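PDB 5MDN: DNA polymerase from Pyrobaculum calidifontis, which probably extends DNA chains by template-directed addition of deoxyribonucleotides from their triphosphates. Local coordinates for residues 400-408 against 555-563; 419-427 against 575-586. One frame throughout, in Å; residues are numbered along the deposited sequence.

Both contacts involve the same five-stranded antiparallel sheet in the polymerase part of the chain, and their centres are about 15 Å apart. Contact 1 pairs edge strand 404-406 with strand 556-560. Contact 2 packs strand 416-420 and the turn after it against helix 572-583 and the residues that follow. The two meet at the hairpin turn 561-562. The oxygen Asp562 O lies 2.9 Å from Phe421 N, a probable backbone hydrogen bond. Tyr425 OH probably makes a weak hydrogen bond to Thr561 O (2.8 Å). Segment 419-427 carries family B motif A, which starts at Asp420, and 558-563 (YGDTDS) is motif C. The motifs are thus neighbours. The magnesium site of Asp7 and Asp363 is elsewhere.

Contact 1 (400-408 against 555-563); sequences YKGAIVLEP and EVIYGDTDS
Leu406 and Val556 form one apolar pair of this contact, with Leu406 CD1 3.8 Å from Val556 CG1. CG of Leu406 stands anti to the backbone N (chi1 -166°), and from there CD2 reaches the backbone oxygen of Ile557. A second apolar group surrounds Tyr558. Pro408 lies alongside this tyrosine and meets the ring edge, with Pro408 CG 3.7 Å from Tyr558 CD1. Ile404 crosses the tyrosine at about a right angle and sets CD1 3.8 Å from Tyr558 CE1. Val405 faces Gly559 and also packs on Leu542 and Leu543 of helix 528-551.

The strands are antiparallel and a classic beta bulge interrupts them. Val405 and Leu406 both face Gly559, and its oxygen accepts from both nitrogens. The bond from Leu406 N to Gly559 O is 2.7 Å long and nearly straight (169°). The one from Val405 N to Gly559 O is more bent (139°).

At the polar edge, Thr561 grips Ala403 O twice, through OG1 at 2.6 Å and through N at 3.0 Å. The hydroxyl meets a lone pair of Ala403 O, in the carbonyl plane. Tyr558 OH donates to Asp560 OD2 at 2.7 Å from above the carboxylate plane. Asp560 OD1 accepts from Ser563 N, an Asx motif that ties up the turn, and also from Ser563 OG. Tyr400 brings its ring edge to Asp562 CB, while its hydroxyl bonds Asn512 O. Tyr558 to Ser563 spell YGDTDS, motif C of family B polymerases, in the beta-turn-beta hairpin of the palm.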
ATOM      1  N   TYR A 400       0.854   8.921  -9.226  1.00 88.45           N
ATOM      2  CA  TYR A 400      -0.232   9.853  -9.524  1.00 93.02           C
ATOM      3  C   TYR A 400       0.206  11.151 -10.195  1.00 94.81           C
ATOM      4  O   TYR A 400      -0.656  11.894 -10.654  1.00 86.01           O
ATOM      5  CB  TYR A 400      -1.017  10.195  -8.249  1.00 97.57           C
ATOM      6  CG  TYR A 400      -2.467  10.546  -8.508  1.00100.08           C
ATOM      7  CD1 TYR A 400      -3.352   9.573  -8.959  1.00101.06           C
ATOM      8  CD2 TYR A 400      -2.949  11.830  -8.310  1.00 97.12           C
ATOM      9  CE1 TYR A 400      -4.681   9.865  -9.197  1.00 95.13           C
ATOM     10  CE2 TYR A 400      -4.277  12.137  -8.550  1.00 94.35           C
ATOM     11  CZ  TYR A 400      -5.149  11.148  -8.995  1.00 91.81           C
ATOM     12  OH  TYR A 400      -6.485  11.419  -9.245  1.00 87.12           O
ATOM     13  N   LYS A 401       1.513  11.441 -10.290  1.00112.15           N
ATOM     14  CA  LYS A 401       1.995  12.617 -11.043  1.00104.91           C
ATOM     15  C   LYS A 401       1.286  13.949 -10.770  1.00 99.87           C
ATOM     16  O   LYS A 401       0.411  14.370 -11.538  1.00 99.83           O
ATOM     17  CB  LYS A 401       1.975  12.389 -12.563  1.00102.18           C
ATOM     18  CG  LYS A 401       2.985  11.382 -13.067  1.00 99.08           C
ATOM     19  CD  LYS A 401       2.924  11.152 -14.569  1.00 93.12           C
ATOM     20  CE  LYS A 401       1.600  10.545 -14.999  1.00 86.71           C
ATOM     21  NZ  LYS A 401       1.225   9.223 -14.372  1.00 84.62           N
ATOM     22  N   GLY A 402       1.684  14.644  -9.712  1.00105.47           N
ATOM     23  CA  GLY A 402       1.088  15.933  -9.421  1.00 98.63           C
ATOM     24  C   GLY A 402       1.659  17.090 -10.221  1.00 95.84           C
ATOM     25  O   GLY A 402       2.645  17.715  -9.817  1.00 93.02           O
ATOM     26  N   ALA A 403       1.039  17.378 -11.367  1.00 99.73           N
ATOM     27  CA  ALA A 403       1.463  18.464 -12.248  1.00 96.06           C
ATOM     28  C   ALA A 403       1.006  19.808 -11.688  1.00 96.61           C
ATOM     29  O   ALA A 403      -0.196  20.043 -11.521  1.00 98.09           O
ATOM     30  CB  ALA A 403       0.907  18.255 -13.656  1.00 94.06           C
ATOM     31  N   ILE A 404       1.968  20.687 -11.397  1.00 98.86           N
ATOM     32  CA  ILE A 404       1.674  21.977 -10.784  1.00 93.93           C
ATOM     33  C   ILE A 404       0.975  22.892 -11.783  1.00 88.65           C
ATOM     34  O   ILE A 404       1.328  22.933 -12.970  1.00 86.90           O
ATOM     35  CB  ILE A 404       2.970  22.619 -10.259  1.00 96.01           C
ATOM     36  CG1 ILE A 404       3.644  21.699  -9.240  1.00 96.52           C
ATOM     37  CG2 ILE A 404       2.692  23.983  -9.640  1.00 96.01           C
ATOM     38  CD1 ILE A 404       2.856  21.526  -7.964  1.00 98.28           C
ATOM     39  N   VAL A 405      -0.025  23.632 -11.304  1.00 88.48           N
ATOM     40  CA  VAL A 405      -0.727  24.632 -12.099  1.00 88.46           C
ATOM     41  C   VAL A 405      -0.454  26.044 -11.585  1.00 88.99           C
ATOM     42  O   VAL A 405      -0.105  26.937 -12.358  1.00 92.77           O
ATOM     43  CB  VAL A 405      -2.245  24.341 -12.139  1.00 87.53           C
ATOM     44  CG1 VAL A 405      -2.985  25.460 -12.856  1.00 87.61           C
ATOM     45  CG2 VAL A 405      -2.511  23.002 -12.807  1.00 86.25           C
ATOM     46  N   LEU A 406      -0.611  26.261 -10.280  1.00 85.01           N
ATOM     47  CA  LEU A 406      -0.337  27.549  -9.647  1.00 82.43           C
ATOM     48  C   LEU A 406       0.755  27.337  -8.607  1.00 80.46           C
ATOM     49  O   LEU A 406       0.517  26.706  -7.571  1.00 82.28           O
ATOM     50  CB  LEU A 406      -1.607  28.129  -9.018  1.00 81.62           C
ATOM     51  CG  LEU A 406      -1.647  29.602  -8.590  1.00 83.73           C
ATOM     52  CD1 LEU A 406      -3.089  30.070  -8.480  1.00 83.77           C
ATOM     53  CD2 LEU A 406      -0.925  29.841  -7.268  1.00 82.41           C
ATOM     54  N   GLU A 407       1.947  27.861  -8.879  1.00 80.66           N
ATOM     55  CA  GLU A 407       3.045  27.711  -7.936  1.00 83.49           C
ATOM     56  C   GLU A 407       2.807  28.585  -6.706  1.00 83.99           C
ATOM     57  O   GLU A 407       2.411  29.749  -6.835  1.00 86.27           O
ATOM     58  CB  GLU A 407       4.382  28.067  -8.584  1.00 87.06           C
ATOM     59  CG  GLU A 407       4.841  27.070  -9.639  1.00 90.86           C
ATOM     60  CD  GLU A 407       6.278  27.294 -10.066  1.00 93.31           C
ATOM     61  OE1 GLU A 407       7.075  27.778  -9.233  1.00 91.15           O
ATOM     62  OE2 GLU A 407       6.613  26.980 -11.227  1.00 94.62           O
ATOM     63  N   PRO A 408       3.039  28.058  -5.509  1.00 79.79           N
ATOM     64  CA  PRO A 408       2.830  28.845  -4.291  1.00 79.88           C
ATOM     65  C   PRO A 408       4.033  29.714  -3.953  1.00 79.47           C
ATOM     66  O   PRO A 408       5.144  29.525  -4.456  1.00 80.26           O
ATOM     67  CB  PRO A 408       2.617  27.770  -3.222  1.00 80.86           C
ATOM     68  CG  PRO A 408       3.466  26.631  -3.694  1.00 79.16           C
ATOM     69  CD  PRO A 408       3.464  26.679  -5.210  1.00 80.03           C
ATOM     70  N   GLU A 555      -8.725  33.929  -1.838  1.00 70.94           N
ATOM     71  CA  GLU A 555      -7.308  33.837  -2.170  1.00 72.33           C
ATOM     72  C   GLU A 555      -6.932  32.386  -2.455  1.00 69.40           C
ATOM     73  O   GLU A 555      -7.311  31.481  -1.705  1.00 73.55           O
ATOM     74  CB  GLU A 555      -6.457  34.393  -1.028  1.00 77.06           C
ATOM     75  CG  GLU A 555      -4.984  34.550  -1.366  1.00 80.13           C
ATOM     76  CD  GLU A 555      -4.114  34.663  -0.127  1.00 84.85           C
ATOM     77  OE1 GLU A 555      -4.652  34.519   0.992  1.00 85.16           O
ATOM     78  OE2 GLU A 555      -2.896  34.896  -0.270  1.00 87.53           O
ATOM     79  N   VAL A 556      -6.189  32.164  -3.536  1.00 69.46           N
ATOM     80  CA  VAL A 556      -5.742  30.831  -3.929  1.00 65.24           C
ATOM     81  C   VAL A 556      -4.232  30.772  -3.730  1.00 66.00           C
ATOM     82  O   VAL A 556      -3.470  31.395  -4.480  1.00 67.13           O
ATOM     83  CB  VAL A 556      -6.126  30.499  -5.376  1.00 61.47           C
ATOM     84  CG1 VAL A 556      -5.544  29.153  -5.781  1.00 58.10           C
ATOM     85  CG2 VAL A 556      -7.640  30.495  -5.531  1.00 61.68           C
ATOM     86  N   ILE A 557      -3.799  30.024  -2.713  1.00 67.86           N
ATOM     87  CA  ILE A 557      -2.380  29.954  -2.380  1.00 69.45           C
ATOM     88  C   ILE A 557      -1.660  28.925  -3.242  1.00 67.70           C
ATOM     89  O   ILE A 557      -0.510  29.132  -3.646  1.00 67.30           O
ATOM     90  CB  ILE A 557      -2.220  29.627  -0.885  1.00 73.72           C
ATOM     91  CG1 ILE A 557      -3.096  30.545  -0.032  1.00 77.98           C
ATOM     92  CG2 ILE A 557      -0.762  29.712  -0.470  1.00 74.82           C
ATOM     93  CD1 ILE A 557      -3.359  30.004   1.358  1.00 80.96           C
ATOM     94  N   TYR A 558      -2.323  27.812  -3.548  1.00 68.40           N
ATOM     95  CA  TYR A 558      -1.694  26.713  -4.263  1.00 71.48           C
ATOM     96  C   TYR A 558      -2.748  26.006  -5.097  1.00 70.13           C
ATOM     97  O   TYR A 558      -3.920  25.947  -4.718  1.00 68.09           O
ATOM     98  CB  TYR A 558      -1.021  25.736  -3.285  1.00 75.44           C
ATOM     99  CG  TYR A 558      -0.561  24.430  -3.895  1.00 75.28           C
ATOM    100  CD1 TYR A 558       0.708  24.310  -4.446  1.00 77.35           C
ATOM    101  CD2 TYR A 558      -1.385  23.309  -3.896  1.00 75.71           C
ATOM    102  CE1 TYR A 558       1.138  23.118  -4.996  1.00 79.05           C
ATOM    103  CE2 TYR A 558      -0.963  22.114  -4.445  1.00 77.48           C
ATOM    104  CZ  TYR A 558       0.298  22.023  -4.993  1.00 79.77           C
ATOM    105  OH  TYR A 558       0.724  20.835  -5.539  1.00 84.59           O
ATOM    106  N   GLY A 559      -2.324  25.485  -6.245  1.00 71.97           N
ATOM    107  CA  GLY A 559      -3.217  24.707  -7.075  1.00 75.14           C
ATOM    108  C   GLY A 559      -2.486  23.811  -8.049  1.00 78.92           C
ATOM    109  O   GLY A 559      -1.747  24.288  -8.914  1.00 82.44           O
ATOM    110  N   ASP A 560      -2.687  22.509  -7.918  1.00 81.76           N
ATOM    111  CA  ASP A 560      -2.169  21.540  -8.869  1.00 80.42           C
ATOM    112  C   ASP A 560      -3.329  20.771  -9.498  1.00 82.67           C
ATOM    113  O   ASP A 560      -4.506  21.067  -9.263  1.00 79.27           O
ATOM    114  CB  ASP A 560      -1.139  20.617  -8.206  1.00 78.86           C
ATOM    115  CG  ASP A 560      -1.713  19.824  -7.059  1.00 79.67           C
ATOM    116  OD1 ASP A 560      -2.905  19.996  -6.750  1.00 86.75           O
ATOM    117  OD2 ASP A 560      -0.971  19.016  -6.468  1.00 77.07           O
ATOM    118  N   THR A 561      -2.978  19.786 -10.324  1.00 83.87           N
ATOM    119  CA  THR A 561      -3.975  19.057 -11.102  1.00 86.44           C
ATOM    120  C   THR A 561      -5.036  18.385 -10.232  1.00 80.31           C
ATOM    121  O   THR A 561      -6.193  18.273 -10.652  1.00 76.40           O
ATOM    122  CB  THR A 561      -3.279  18.021 -11.988  1.00 91.79           C
ATOM    123  OG1 THR A 561      -1.861  18.098 -11.791  1.00 93.56           O
ATOM    124  CG2 THR A 561      -3.607  18.274 -13.452  1.00 91.27           C
ATOM    125  N   ASP A 562      -4.678  17.929  -9.030  1.00 84.58           N
ATOM    126  CA  ASP A 562      -5.611  17.168  -8.207  1.00 81.95           C
ATOM    127  C   ASP A 562      -6.225  17.957  -7.051  1.00 73.87           C
ATOM    128  O   ASP A 562      -7.197  17.479  -6.451  1.00 68.55           O
ATOM    129  CB  ASP A 562      -4.933  15.886  -7.685  1.00 84.86           C
ATOM    130  CG  ASP A 562      -3.749  16.168  -6.777  1.00 90.55           C
ATOM    131  OD1 ASP A 562      -3.339  17.343  -6.689  1.00 94.36           O
ATOM    132  OD2 ASP A 562      -3.227  15.208  -6.157  1.00 93.04           O
ATOM    133  N   SER A 563      -5.693  19.129  -6.707  1.00 74.31           N
ATOM    134  CA  SER A 563      -6.269  19.919  -5.622  1.00 73.43           C
ATOM    135  C   SER A 563      -5.812  21.367  -5.739  1.00 70.14           C
ATOM    136  O   SER A 563      -4.864  21.685  -6.462  1.00 64.86           O
ATOM    137  CB  SER A 563      -5.887  19.351  -4.249  1.00 75.99           C
ATOM    138  OG  SER A 563      -4.487  19.407  -4.050  1.00 75.91           O
TER

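Contact 2 (419-427 against 575-586); sequences LDFSSMYPN and LVKYVEERHGIE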
ATOM      1  N   LEU A 419      -9.189  21.813  -1.150  1.00 60.31           N
ATOM      2  CA  LEU A 419     -10.336  21.313  -1.895  1.00 60.03           C
ATOM      3  C   LEU A 419      -9.903  20.143  -2.769  1.00 59.58           C
ATOM      4  O   LEU A 419      -8.926  20.248  -3.518  1.00 54.90           O
ATOM      5  CB  LEU A 419     -10.956  22.420  -2.749  1.00 60.85           C
ATOM      6  CG  LEU A 419     -11.517  23.615  -1.971  1.00 61.48           C
ATOM      7  CD1 LEU A 419     -11.856  24.772  -2.899  1.00 61.89           C
ATOM      8  CD2 LEU A 419     -12.733  23.200  -1.160  1.00 62.14           C
ATOM      9  N   ASP A 420     -10.634  19.037  -2.672  1.00 57.95           N
ATOM     10  CA  ASP A 420     -10.306  17.814  -3.393  1.00 59.80           C
ATOM     11  C   ASP A 420     -10.904  17.867  -4.795  1.00 58.80           C
ATOM     12  O   ASP A 420     -12.118  18.035  -4.951  1.00 59.35           O
ATOM     13  CB  ASP A 420     -10.820  16.590  -2.634  1.00 62.99           C
ATOM     14  CG  ASP A 420     -10.215  15.294  -3.138  1.00 66.41           C
ATOM     15  OD1 ASP A 420      -9.405  15.339  -4.087  1.00 64.25           O
ATOM     16  OD2 ASP A 420     -10.559  14.226  -2.588  1.00 71.89           O
ATOM     17  N   PHE A 421     -10.050  17.726  -5.810  1.00 58.89           N
ATOM     18  CA  PHE A 421     -10.468  17.720  -7.207  1.00 62.81           C
ATOM     19  C   PHE A 421     -10.280  16.357  -7.868  1.00 67.08           C
ATOM     20  O   PHE A 421     -10.199  16.277  -9.097  1.00 69.52           O
ATOM     21  CB  PHE A 421      -9.711  18.793  -7.991  1.00 62.15           C
ATOM     22  CG  PHE A 421     -10.373  20.141  -7.976  1.00 62.48           C
ATOM     23  CD1 PHE A 421     -10.162  21.019  -6.928  1.00 63.56           C
ATOM     24  CD2 PHE A 421     -11.194  20.537  -9.019  1.00 62.10           C
ATOM     25  CE1 PHE A 421     -10.763  22.262  -6.912  1.00 63.04           C
ATOM     26  CE2 PHE A 421     -11.798  21.780  -9.010  1.00 62.46           C
ATOM     27  CZ  PHE A 421     -11.581  22.643  -7.954  1.00 63.26           C
ATOM     28  N   SER A 422     -10.188  15.283  -7.077  1.00 64.01           N
ATOM     29  CA  SER A 422      -9.856  13.976  -7.640  1.00 61.60           C
ATOM     30  C   SER A 422     -10.981  13.411  -8.501  1.00 56.93           C
ATOM     31  O   SER A 422     -10.712  12.689  -9.467  1.00 57.28           O
ATOM     32  CB  SER A 422      -9.507  12.999  -6.519  1.00 65.35           C
ATOM     33  OG  SER A 422      -8.299  13.370  -5.876  1.00 71.28           O
ATOM     34  N   SER A 423     -12.239  13.724  -8.178  1.00 52.64           N
ATOM     35  CA  SER A 423     -13.358  13.244  -8.982  1.00 50.92           C
ATOM     36  C   SER A 423     -13.427  13.903 -10.353  1.00 50.92           C
ATOM     37  O   SER A 423     -14.274  13.518 -11.166  1.00 48.08           O
ATOM     38  CB  SER A 423     -14.675  13.468  -8.237  1.00 52.05           C
ATOM     39  OG  SER A 423     -14.649  12.867  -6.956  1.00 52.67           O
ATOM     40  N   MET A 424     -12.566  14.886 -10.619  1.00 56.37           N
ATOM     41  CA  MET A 424     -12.546  15.551 -11.919  1.00 59.38           C
ATOM     42  C   MET A 424     -12.184  14.589 -13.045  1.00 59.06           C
ATOM     43  O   MET A 424     -12.749  14.666 -14.142  1.00 60.37           O
ATOM     44  CB  MET A 424     -11.562  16.717 -11.867  1.00 61.37           C
ATOM     45  CG  MET A 424     -11.433  17.531 -13.135  1.00 64.03           C
ATOM     46  SD  MET A 424     -10.494  19.025 -12.783  1.00 70.32           S
ATOM     47  CE  MET A 424      -8.873  18.328 -12.499  1.00 72.23           C
ATOM     48  N   TYR A 425     -11.238  13.683 -12.799  1.00 55.40           N
ATOM     49  CA  TYR A 425     -10.663  12.852 -13.850  1.00 59.80           C
ATOM     50  C   TYR A 425     -11.649  11.826 -14.405  1.00 61.78           C
ATOM     51  O   TYR A 425     -11.714  11.651 -15.629  1.00 66.02           O
ATOM     52  CB  TYR A 425      -9.399  12.163 -13.340  1.00 63.32           C
ATOM     53  CG  TYR A 425      -8.330  13.146 -12.952  1.00 67.32           C
ATOM     54  CD1 TYR A 425      -7.580  13.797 -13.921  1.00 68.61           C
ATOM     55  CD2 TYR A 425      -8.084  13.443 -11.618  1.00 69.98           C
ATOM     56  CE1 TYR A 425      -6.608  14.704 -13.575  1.00 70.11           C
ATOM     57  CE2 TYR A 425      -7.115  14.349 -11.262  1.00 73.95           C
ATOM     58  CZ  TYR A 425      -6.381  14.975 -12.245  1.00 73.45           C
ATOM     59  OH  TYR A 425      -5.414  15.877 -11.890  1.00 76.17           O
ATOM     60  N   PRO A 426     -12.420  11.112 -13.573  1.00 57.75           N
ATOM     61  CA  PRO A 426     -13.492  10.283 -14.154  1.00 56.58           C
ATOM     62  C   PRO A 426     -14.491  11.094 -14.958  1.00 57.64           C
ATOM     63  O   PRO A 426     -14.908  10.660 -16.041  1.00 60.32           O
ATOM     64  CB  PRO A 426     -14.137   9.631 -12.924  1.00 56.22           C
ATOM     65  CG  PRO A 426     -13.058   9.603 -11.911  1.00 54.77           C
ATOM     66  CD  PRO A 426     -12.287  10.872 -12.122  1.00 55.92           C
ATOM     67  N   ASN A 427     -14.894  12.263 -14.449  1.00 59.17           N
ATOM     68  CA  ASN A 427     -15.798  13.141 -15.188  1.00 58.59           C
ATOM     69  C   ASN A 427     -15.246  13.470 -16.570  1.00 54.93           C
ATOM     70  O   ASN A 427     -15.948  13.341 -17.579  1.00 53.33           O
ATOM     71  CB  ASN A 427     -16.042  14.427 -14.397  1.00 60.50           C
ATOM     72  CG  ASN A 427     -17.418  14.476 -13.771  1.00 62.62           C
ATOM     73  OD1 ASN A 427     -17.871  13.508 -13.157  1.00 67.74           O
ATOM     74  ND2 ASN A 427     -18.099  15.605 -13.931  1.00 62.04           N
ATOM     75  N   LEU A 575     -18.003  28.838  -4.389  1.00 69.46           N
ATOM     76  CA  LEU A 575     -17.039  28.259  -5.320  1.00 69.09           C
ATOM     77  C   LEU A 575     -17.290  26.769  -5.521  1.00 69.38           C
ATOM     78  O   LEU A 575     -17.204  26.266  -6.646  1.00 65.77           O
ATOM     79  CB  LEU A 575     -15.614  28.497  -4.821  1.00 67.11           C
ATOM     80  CG  LEU A 575     -14.502  27.879  -5.672  1.00 64.94           C
ATOM     81  CD1 LEU A 575     -14.555  28.419  -7.094  1.00 64.62           C
ATOM     82  CD2 LEU A 575     -13.136  28.124  -5.049  1.00 64.71           C
ATOM     83  N   VAL A 576     -17.606  26.050  -4.443  1.00 67.13           N
ATOM     84  CA  VAL A 576     -17.883  24.622  -4.557  1.00 67.46           C
ATOM     85  C   VAL A 576     -19.183  24.391  -5.317  1.00 67.76           C
ATOM     86  O   VAL A 576     -19.260  23.534  -6.205  1.00 74.29           O
ATOM     87  CB  VAL A 576     -17.923  23.971  -3.162  1.00 67.25           C
ATOM     88  CG1 VAL A 576     -18.365  22.518  -3.260  1.00 67.38           C
ATOM     89  CG2 VAL A 576     -16.566  24.077  -2.487  1.00 66.37           C
ATOM     90  N   LYS A 577     -20.224  25.153  -4.977  1.00 74.18           N
ATOM     91  CA  LYS A 577     -21.493  25.031  -5.686  1.00 73.02           C
ATOM     92  C   LYS A 577     -21.360  25.456  -7.144  1.00 66.88           C
ATOM     93  O   LYS A 577     -22.112  24.975  -8.000  1.00 59.37           O
ATOM     94  CB  LYS A 577     -22.566  25.842  -4.960  1.00 78.42           C
ATOM     95  CG  LYS A 577     -23.991  25.402  -5.253  1.00 82.84           C
ATOM     96  CD  LYS A 577     -24.970  26.065  -4.294  1.00 85.26           C
ATOM     97  CE  LYS A 577     -26.371  25.499  -4.454  1.00 86.38           C
ATOM     98  NZ  LYS A 577     -27.202  25.752  -3.244  1.00 87.33           N
ATOM     99  N   TYR A 578     -20.421  26.358  -7.441  1.00 64.45           N
ATOM    100  CA  TYR A 578     -20.155  26.740  -8.826  1.00 63.87           C
ATOM    101  C   TYR A 578     -19.629  25.556  -9.630  1.00 64.14           C
ATOM    102  O   TYR A 578     -20.123  25.271 -10.727  1.00 64.04           O
ATOM    103  CB  TYR A 578     -19.164  27.906  -8.864  1.00 61.95           C
ATOM    104  CG  TYR A 578     -18.558  28.182 -10.224  1.00 61.21           C
ATOM    105  CD1 TYR A 578     -19.259  28.890 -11.192  1.00 62.55           C
ATOM    106  CD2 TYR A 578     -17.271  27.756 -10.529  1.00 59.70           C
ATOM    107  CE1 TYR A 578     -18.702  29.149 -12.433  1.00 61.10           C
ATOM    108  CE2 TYR A 578     -16.706  28.011 -11.763  1.00 61.05           C
ATOM    109  CZ  TYR A 578     -17.425  28.709 -12.712  1.00 61.07           C
ATOM    110  OH  TYR A 578     -16.864  28.964 -13.943  1.00 61.31           O
ATOM    111  N   VAL A 579     -18.627  24.852  -9.095  1.00 63.05           N
ATOM    112  CA  VAL A 579     -18.008  23.754  -9.834  1.00 67.95           C
ATOM    113  C   VAL A 579     -19.006  22.630 -10.085  1.00 67.97           C
ATOM    114  O   VAL A 579     -18.945  21.953 -11.119  1.00 63.02           O
ATOM    115  CB  VAL A 579     -16.760  23.247  -9.084  1.00 70.08           C
ATOM    116  CG1 VAL A 579     -16.058  22.156  -9.878  1.00 69.10           C
ATOM    117  CG2 VAL A 579     -15.803  24.396  -8.809  1.00 71.28           C
ATOM    118  N   GLU A 580     -19.943  22.415  -9.158  1.00 61.15           N
ATOM    119  CA  GLU A 580     -20.987  21.421  -9.386  1.00 68.28           C
ATOM    120  C   GLU A 580     -21.917  21.856 -10.516  1.00 72.96           C
ATOM    121  O   GLU A 580     -22.175  21.089 -11.450  1.00 75.20           O
ATOM    122  CB  GLU A 580     -21.772  21.181  -8.098  1.00 72.60           C
ATOM    123  CG  GLU A 580     -22.339  19.769  -7.953  1.00 79.45           C
ATOM    124  CD  GLU A 580     -23.283  19.385  -9.078  1.00 82.90           C
ATOM    125  OE1 GLU A 580     -24.380  19.977  -9.157  1.00 89.55           O
ATOM    126  OE2 GLU A 580     -22.924  18.495  -9.882  1.00 72.60           O
ATOM    127  N   GLU A 581     -22.443  23.078 -10.437  1.00 77.73           N
ATOM    128  CA  GLU A 581     -23.391  23.543 -11.447  1.00 75.52           C
ATOM    129  C   GLU A 581     -22.708  23.755 -12.796  1.00 69.14           C
ATOM    130  O   GLU A 581     -23.261  23.398 -13.842  1.00 71.59           O
ATOM    131  CB  GLU A 581     -24.076  24.821 -10.966  1.00 79.37           C
ATOM    132  CG  GLU A 581     -25.012  24.592  -9.786  1.00 86.13           C
ATOM    133  CD  GLU A 581     -25.722  25.854  -9.339  1.00 93.50           C
ATOM    134  OE1 GLU A 581     -25.506  26.914  -9.963  1.00101.77           O
ATOM    135  OE2 GLU A 581     -26.497  25.787  -8.360  1.00 98.09           O
ATOM    136  N   ARG A 582     -21.505  24.332 -12.792  1.00 70.24           N
ATOM    137  CA  ARG A 582     -20.811  24.649 -14.038  1.00 67.95           C
ATOM    138  C   ARG A 582     -20.164  23.422 -14.667  1.00 69.03           C
ATOM    139  O   ARG A 582     -20.301  23.190 -15.873  1.00 68.42           O
ATOM    140  CB  ARG A 582     -19.752  25.724 -13.776  1.00 68.56           C
ATOM    141  CG  ARG A 582     -18.861  26.077 -14.964  1.00 70.00           C
ATOM    142  CD  ARG A 582     -19.608  26.417 -16.236  1.00 72.39           C
ATOM    143  NE  ARG A 582     -18.761  26.201 -17.408  1.00 75.24           N
ATOM    144  CZ  ARG A 582     -17.786  27.019 -17.796  1.00 80.98           C
ATOM    145  NH1 ARG A 582     -17.523  28.120 -17.106  1.00 80.17           N
ATOM    146  NH2 ARG A 582     -17.069  26.732 -18.875  1.00 83.79           N
ATOM    147  N   HIS A 583     -19.458  22.621 -13.870  1.00 67.18           N
ATOM    148  CA  HIS A 583     -18.666  21.529 -14.408  1.00 65.63           C
ATOM    149  C   HIS A 583     -19.203  20.144 -14.070  1.00 61.94           C
ATOM    150  O   HIS A 583     -18.676  19.154 -14.590  1.00 59.25           O
ATOM    151  CB  HIS A 583     -17.214  21.653 -13.923  1.00 67.71           C
ATOM    152  CG  HIS A 583     -16.473  22.796 -14.545  1.00 69.62           C
ATOM    153  ND1 HIS A 583     -16.059  23.895 -13.824  1.00 71.13           N
ATOM    154  CD2 HIS A 583     -16.086  23.017 -15.823  1.00 71.05           C
ATOM    155  CE1 HIS A 583     -15.440  24.740 -14.629  1.00 73.47           C
ATOM    156  NE2 HIS A 583     -15.443  24.231 -15.848  1.00 72.62           N
ATOM    157  N   GLY A 584     -20.228  20.043 -13.228  1.00 63.12           N
ATOM    158  CA  GLY A 584     -20.755  18.742 -12.865  1.00 61.61           C
ATOM    159  C   GLY A 584     -19.800  17.897 -12.056  1.00 62.75           C
ATOM    160  O   GLY A 584     -19.845  16.666 -12.142  1.00 67.99           O
ATOM    161  N   ILE A 585     -18.932  18.526 -11.268  1.00 63.72           N
ATOM    162  CA  ILE A 585     -17.918  17.832 -10.485  1.00 61.46           C
ATOM    163  C   ILE A 585     -18.207  18.075  -9.012  1.00 62.95           C
ATOM    164  O   ILE A 585     -18.422  19.221  -8.600  1.00 62.23           O
ATOM    165  CB  ILE A 585     -16.500  18.304 -10.853  1.00 58.08           C
ATOM    166  CG1 ILE A 585     -16.190  17.966 -12.312  1.00 56.09           C
ATOM    167  CG2 ILE A 585     -15.466  17.673  -9.937  1.00 59.87           C
ATOM    168  CD1 ILE A 585     -14.897  18.554 -12.816  1.00 55.58           C
ATOM    169  N   GLU A 586     -18.209  17.004  -8.222  1.00 64.96           N
ATOM    170  CA  GLU A 586     -18.404  17.117  -6.781  1.00 67.86           C
ATOM    171  C   GLU A 586     -17.075  17.436  -6.107  1.00 64.97           C
ATOM    172  O   GLU A 586     -16.125  16.650  -6.188  1.00 60.23           O
ATOM    173  CB  GLU A 586     -18.997  15.828  -6.220  1.00 74.92           C
ATOM    174  CG  GLU A 586     -19.524  15.961  -4.802  1.00 80.06           C
ATOM    175  CD  GLU A 586     -19.941  14.631  -4.209  1.00 85.23           C
ATOM    176  OE1 GLU A 586     -19.939  13.623  -4.948  1.00 88.34           O
ATOM    177  OE2 GLU A 586     -20.274  14.592  -3.006  1.00 89.61           O
TER
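Met424 and Ile585 bring the backbones closest, CA to CA 6.0 Å, where the type I turn 421-424 leads into helix 424-431 and faces the residues just past helix 572-583. Ile585 buries the most surface here. Its CD1 lies 3.6 Å from Met424 CG, and the two side chains cross at a slant. CG of Met424 is anti to the backbone N (chi1 -179°); beyond CG the chain leads away from Ile585 and bends at chi3. The CG2 branch of Ile585 meets the backbone of Met424.

Asn427 makes the polar link. Its ND2 donates to Gly584 O at 2.7 Å, a bent bond (137°) that arrives from above the carbonyl plane. The same amide nitrogen packs on Ile585 CG1. Gly584 has left the helix with positive phi.

Farther along, Leu419 splits its methyls between two helix residues. CD1 meets Leu575 CD2 at 4.2 Å and CD2 meets Val576 CG2 at 4.1 Å. Phe421 touches Val579 more loosely.

Ile587 adds to the apolar layer beside Leu419, Phe421 and Val579. Helix 528-551 reaches Met424 and His583 through Ile541. Helix 495-512 borders the turn at Asn512, and strand 563-567 packs on Leu419.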